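Local structure of fibronectin type III domain-containing protein (Simiduia agarivorans, 6P2K) at residues B[583-596]-B[607-620]. The protein probably hydrolyses the beta-1,4-glucan backbone of xyloglucan or related glucans through its glycoside hydrolase family 74 part of seven-bladed beta-propellers, the part present here. Sequence-based numbering, arbitrary orientation.
Sequences VFFSSTGGVQGVWR and FAQVLASSGWDAEV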
loop_
_atom_site.group_PDB
_atom_site.type_symbol
_atom_site.label_atom_id
_atom_site.label_comp_id
_atom_site.label_asym_id
_atom_site.label_seq_id
_atom_site.Cartn_x
_atom_site.Cartn_y
_atom_site.Cartn_z
ATOM N N VAL B 583 -3.037 -25.349 -35.026
ATOM C CA VAL B 583 -1.718 -24.742 -34.897
ATOM C C VAL B 583 -0.779 -25.391 -35.906
ATOM O O VAL B 583 -0.851 -26.600 -36.151
ATOM C CB VAL B 583 -1.174 -24.872 -33.456
ATOM C CG1 VAL B 583 -0.933 -26.332 -33.091
ATOM C CG2 VAL B 583 0.097 -24.056 -33.284
ATOM N N PHE B 584 0.084 -24.578 -36.507
ATOM C CA PHE B 584 1.135 -25.049 -37.394
ATOM C C PHE B 584 2.491 -24.722 -36.782
ATOM O O PHE B 584 2.613 -23.826 -35.943
ATOM C CB PHE B 584 1.046 -24.408 -38.788
ATOM C CG PHE B 584 -0.321 -24.468 -39.408
ATOM C CD1 PHE B 584 -1.259 -23.479 -39.153
ATOM C CD2 PHE B 584 -0.660 -25.500 -40.267
ATOM C CE1 PHE B 584 -2.515 -23.525 -39.731
ATOM C CE2 PHE B 584 -1.917 -25.555 -40.845
ATOM C CZ PHE B 584 -2.844 -24.565 -40.577
ATOM N N PHE B 585 3.514 -25.457 -37.211
ATOM C CA PHE B 585 4.881 -25.104 -36.854
ATOM C C PHE B 585 5.834 -25.760 -37.840
ATOM O O PHE B 585 5.495 -26.745 -38.502
ATOM C CB PHE B 585 5.225 -25.497 -35.408
ATOM C CG PHE B 585 5.298 -26.983 -35.161
ATOM C CD1 PHE B 585 4.152 -27.712 -34.891
ATOM C CD2 PHE B 585 6.518 -27.639 -35.152
ATOM C CE1 PHE B 585 4.218 -29.070 -34.641
ATOM C CE2 PHE B 585 6.589 -28.998 -34.906
ATOM C CZ PHE B 585 5.436 -29.714 -34.651
ATOM N N SER B 586 7.027 -25.184 -37.941
ATOM C CA SER B 586 8.089 -25.721 -38.780
ATOM C C SER B 586 9.006 -26.567 -37.908
ATOM O O SER B 586 9.608 -26.059 -36.955
ATOM C CB SER B 586 8.869 -24.599 -39.466
ATOM O OG SER B 586 9.264 -23.605 -38.535
ATOM N N SER B 587 9.096 -27.854 -38.224
ATOM C CA SER B 587 9.939 -28.778 -37.483
ATOM C C SER B 587 11.342 -28.785 -38.063
ATOM O O SER B 587 11.518 -28.964 -39.271
ATOM C CB SER B 587 9.353 -30.186 -37.523
ATOM O OG SER B 587 10.249 -31.127 -36.950
ATOM N N THR B 588 12.341 -28.603 -37.199
ATOM C CA THR B 588 13.736 -28.625 -37.616
ATOM C C THR B 588 14.525 -29.706 -36.894
ATOM O O THR B 588 15.761 -29.687 -36.923
ATOM C CB THR B 588 14.380 -27.254 -37.396
ATOM O OG1 THR B 588 14.571 -27.026 -35.994
ATOM C CG2 THR B 588 13.492 -26.161 -37.966
ATOM N N GLY B 589 13.839 -30.638 -36.248
ATOM C CA GLY B 589 14.487 -31.780 -35.633
ATOM C C GLY B 589 13.601 -32.998 -35.777
ATOM O O GLY B 589 12.375 -32.892 -35.871
ATOM N N GLY B 590 14.235 -34.164 -35.802
ATOM C CA GLY B 590 13.483 -35.387 -36.036
ATOM C C GLY B 590 12.912 -35.383 -37.442
ATOM O O GLY B 590 13.627 -35.165 -38.427
ATOM N N VAL B 591 11.608 -35.624 -37.548
ATOM C CA VAL B 591 10.920 -35.505 -38.828
ATOM C C VAL B 591 10.661 -34.022 -39.074
ATOM O O VAL B 591 9.847 -33.402 -38.385
ATOM C CB VAL B 591 9.616 -36.312 -38.850
ATOM C CG1 VAL B 591 8.932 -36.170 -40.199
ATOM C CG2 VAL B 591 9.893 -37.780 -38.551
ATOM N N GLN B 592 11.356 -33.454 -40.055
ATOM C CA GLN B 592 11.280 -32.029 -40.321
ATOM C C GLN B 592 10.085 -31.710 -41.216
ATOM O O GLN B 592 9.453 -32.594 -41.798
ATOM C CB GLN B 592 12.573 -31.544 -40.969
ATOM C CG GLN B 592 13.790 -31.637 -40.063
ATOM C CD GLN B 592 14.984 -30.892 -40.613
ATOM O OE1 GLN B 592 14.936 -29.679 -40.811
ATOM N NE2 GLN B 592 16.065 -31.616 -40.864
ATOM N N GLY B 593 9.786 -30.421 -41.328
ATOM C CA GLY B 593 8.758 -29.935 -42.221
ATOM C C GLY B 593 7.724 -29.108 -41.493
ATOM O O GLY B 593 7.828 -28.834 -40.298
ATOM N N VAL B 594 6.709 -28.697 -42.245
ATOM C CA VAL B 594 5.571 -27.991 -41.666
ATOM C C VAL B 594 4.606 -29.020 -41.094
ATOM O O VAL B 594 4.150 -29.924 -41.801
ATOM C CB VAL B 594 4.876 -27.097 -42.705
ATOM C CG1 VAL B 594 3.703 -26.367 -42.066
ATOM C CG2 VAL B 594 5.866 -26.109 -43.299
ATOM N N TRP B 595 4.307 -28.895 -39.807
ATOM C CA TRP B 595 3.384 -29.781 -39.120
ATOM C C TRP B 595 2.108 -29.021 -38.778
ATOM O O TRP B 595 2.123 -27.800 -38.603
ATOM C CB TRP B 595 4.021 -30.344 -37.843
ATOM C CG TRP B 595 4.934 -31.504 -38.085
ATOM C CD1 TRP B 595 6.148 -31.477 -38.705
ATOM C CD2 TRP B 595 4.708 -32.867 -37.699
ATOM N NE1 TRP B 595 6.692 -32.742 -38.734
ATOM C CE2 TRP B 595 5.828 -33.612 -38.123
ATOM C CE3 TRP B 595 3.669 -33.527 -37.034
ATOM C CZ2 TRP B 595 5.935 -34.987 -37.913
ATOM C CZ3 TRP B 595 3.776 -34.892 -36.824
ATOM C CH2 TRP B 595 4.902 -35.607 -37.261
ATOM N N ARG B 596 1.000 -29.751 -38.683
ATOM C CA ARG B 596 -0.286 -29.162 -38.334
ATOM C C ARG B 596 -0.932 -29.979 -37.229
ATOM O O ARG B 596 -1.048 -31.203 -37.345
ATOM C CB ARG B 596 -1.212 -29.094 -39.545
ATOM C CG ARG B 596 -2.622 -28.623 -39.227
ATOM C CD ARG B 596 -3.525 -28.867 -40.429
ATOM N NE ARG B 596 -4.884 -28.364 -40.259
ATOM C CZ ARG B 596 -5.878 -29.054 -39.708
ATOM N NH1 ARG B 596 -5.668 -30.286 -39.258
ATOM N NH2 ARG B 596 -7.085 -28.515 -39.608
ATOM N N PHE B 607 -1.604 -34.479 -34.575
ATOM C CA PHE B 607 -0.623 -33.728 -35.343
ATOM C C PHE B 607 -0.166 -34.551 -36.535
ATOM O O PHE B 607 -0.077 -35.781 -36.461
ATOM C CB PHE B 607 0.599 -33.361 -34.495
ATOM C CG PHE B 607 0.400 -32.155 -33.626
ATOM C CD1 PHE B 607 -0.394 -32.223 -32.492
ATOM C CD2 PHE B 607 1.023 -30.957 -33.932
ATOM C CE1 PHE B 607 -0.577 -31.111 -31.689
ATOM C CE2 PHE B 607 0.846 -29.840 -33.129
ATOM C CZ PHE B 607 0.043 -29.919 -32.007
ATOM N N ALA B 608 0.142 -33.861 -37.632
ATOM C CA ALA B 608 0.649 -34.524 -38.822
ATOM C C ALA B 608 1.496 -33.550 -39.622
ATOM O O ALA B 608 1.274 -32.335 -39.594
ATOM C CB ALA B 608 -0.486 -35.077 -39.694
ATOM N N GLN B 609 2.482 -34.100 -40.325
ATOM C CA GLN B 609 3.259 -33.321 -41.275
ATOM C C GLN B 609 2.410 -33.022 -42.505
ATOM O O GLN B 609 1.703 -33.895 -43.011
ATOM C CB GLN B 609 4.521 -34.092 -41.666
ATOM C CG GLN B 609 5.446 -33.383 -42.645
ATOM C CD GLN B 609 6.420 -34.345 -43.306
ATOM O OE1 GLN B 609 6.015 -35.212 -44.074
ATOM N NE2 GLN B 609 7.705 -34.203 -43.001
ATOM N N VAL B 610 2.459 -31.775 -42.975
ATOM C CA VAL B 610 1.725 -31.374 -44.171
ATOM C C VAL B 610 2.634 -30.836 -45.264
ATOM O O VAL B 610 2.156 -30.549 -46.365
ATOM C CB VAL B 610 0.617 -30.350 -43.848
ATOM C CG1 VAL B 610 -0.436 -30.977 -42.944
ATOM C CG2 VAL B 610 1.202 -29.099 -43.214
ATOM N N LEU B 611 3.930 -30.690 -44.996
ATOM C CA LEU B 611 4.898 -30.344 -46.029
ATOM C C LEU B 611 6.228 -30.985 -45.667
ATOM O O LEU B 611 6.727 -30.791 -44.556
ATOM C CB LEU B 611 5.058 -28.824 -46.166
ATOM C CG LEU B 611 5.968 -28.380 -47.318
ATOM C CD1 LEU B 611 5.321 -28.678 -48.670
ATOM C CD2 LEU B 611 6.330 -26.909 -47.205
ATOM N N ALA B 612 6.799 -31.743 -46.600
ATOM C CA ALA B 612 8.084 -32.402 -46.369
ATOM C C ALA B 612 9.220 -31.428 -46.687
ATOM O O ALA B 612 10.010 -31.613 -47.615
ATOM C CB ALA B 612 8.188 -33.676 -47.197
ATOM N N SER B 613 9.281 -30.362 -45.892
ATOM C CA SER B 613 10.321 -29.354 -46.000
ATOM C C SER B 613 11.433 -29.659 -44.996
ATOM O O SER B 613 11.388 -30.652 -44.262
ATOM C CB SER B 613 9.736 -27.955 -45.781
ATOM O OG SER B 613 8.817 -27.956 -44.704
ATOM N N SER B 614 12.453 -28.801 -44.977
ATOM C CA SER B 614 13.563 -28.955 -44.045
ATOM C C SER B 614 14.364 -27.659 -44.000
ATOM O O SER B 614 14.150 -26.741 -44.794
ATOM C CB SER B 614 14.456 -30.138 -44.430
ATOM O OG SER B 614 15.005 -29.961 -45.724
ATOM N N GLY B 615 15.304 -27.603 -43.055
ATOM C CA GLY B 615 16.125 -26.424 -42.850
ATOM C C GLY B 615 16.148 -25.990 -41.399
ATOM O O GLY B 615 15.099 -25.944 -40.750
ATOM N N TRP B 616 17.333 -25.663 -40.874
ATOM C CA TRP B 616 17.453 -25.354 -39.451
ATOM C C TRP B 616 16.694 -24.087 -39.071
ATOM O O TRP B 616 16.220 -23.969 -37.933
ATOM C CB TRP B 616 18.928 -25.223 -39.061
ATOM C CG TRP B 616 19.149 -24.904 -37.603
ATOM C CD1 TRP B 616 19.750 -23.789 -37.087
ATOM C CD2 TRP B 616 18.775 -25.712 -36.479
ATOM N NE1 TRP B 616 19.772 -23.854 -35.714
ATOM C CE2 TRP B 616 19.180 -25.025 -35.315
ATOM C CE3 TRP B 616 18.140 -26.951 -36.343
ATOM C CZ2 TRP B 616 18.968 -25.534 -34.034
ATOM C CZ3 TRP B 616 17.926 -27.454 -35.070
ATOM C CH2 TRP B 616 18.338 -26.744 -33.932
ATOM N N ASP B 617 16.559 -23.139 -39.997
ATOM C CA ASP B 617 15.860 -21.886 -39.733
ATOM C C ASP B 617 14.593 -21.754 -40.574
ATOM O O ASP B 617 14.142 -20.646 -40.865
ATOM C CB ASP B 617 16.795 -20.701 -39.962
ATOM C CG ASP B 617 17.895 -20.622 -38.916
ATOM O OD1 ASP B 617 17.574 -20.435 -37.719
ATOM O OD2 ASP B 617 19.079 -20.764 -39.286
ATOM N N ALA B 618 14.006 -22.886 -40.955
ATOM C CA ALA B 618 12.782 -22.879 -41.740
ATOM C C ALA B 618 11.628 -22.303 -40.930
ATOM O O ALA B 618 11.480 -22.591 -39.740
ATOM C CB ALA B 618 12.443 -24.295 -42.199
ATOM N N GLU B 619 10.796 -21.498 -41.587
ATOM C CA GLU B 619 9.697 -20.805 -40.934
ATOM C C GLU B 619 8.371 -21.143 -41.602
ATOM O O GLU B 619 8.316 -21.527 -42.774
ATOM C CB GLU B 619 9.893 -19.287 -40.971
ATOM C CG GLU B 619 10.976 -18.761 -40.053
ATOM C CD GLU B 619 11.290 -17.310 -40.339
ATOM O OE1 GLU B 619 11.253 -16.930 -41.530
ATOM O OE2 GLU B 619 11.567 -16.552 -39.383
ATOM N N VAL B 620 7.297 -20.971 -40.837
ATOM C CA VAL B 620 5.936 -21.047 -41.352
ATOM C C VAL B 620 5.145 -19.886 -40.764
ATOM O O VAL B 620 5.375 -19.482 -39.618
ATOM C CB VAL B 620 5.272 -22.402 -41.030
ATOM C CG1 VAL B 620 5.111 -22.590 -39.521
ATOM C CG2 VAL B 620 3.932 -22.528 -41.749
HETATM O O HOH W 1 12.384 -27.391 -41.401
HETATM O O HOH W 2 11.041 -33.265 -44.404
#
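W595 turns its CG away from its own carbonyl carbon (chi1 -81°), which lays the indole flat along the neighbouring strand, while Q609, with CG opposite its backbone N (chi1 -179°), runs across that indole toward the loop before G593. Q609 CB sits over the five-membered ring in a CH-pi contact, 4.0 Å from its centroid. The backbone N of Q609 lies over a face of the same ring system. Beyond it, Q609 NE2 donates to Q592 O at 2.7 Å, with that oxygen close to the amide plane. On the loop side, V591 O receives W595 NE1 and S587 OG from opposite faces of its carbonyl plane. An alanine in place of W595 would probably leave Q609 CB without its aromatic support and V591 O without one of its two donors. Strands 593-599 and 605-615 form an antiparallel hairpin within one blade of a beta-propeller, and a classic beta bulge interrupts their register: V610 N and L611 N both donate to V594 O, the former almost straight (173°) at 2.8 Å. R596 and A608 exchange backbone bonds past the bulge. V594 packs its CB on L611 CB and its CG1 on V610 CG2 and V620 CG2, so the hairpin meets the next sheet, which contains strand 618-625. F607 CE2 comes 3.8 Å from F585 CE1, at the edge of the F585 ring, and M533 of strand 532-536 touches both rings. At the end of the type I turn G615-A618, S586 OG donates to A618 O at 2.7 Å, from above the carbonyl plane. G615 N reaches Q592 OE1 at 3.1 Å, and one water links Q592 O to S613 O. Beside T588, W616 makes a cation-pi contact with R512.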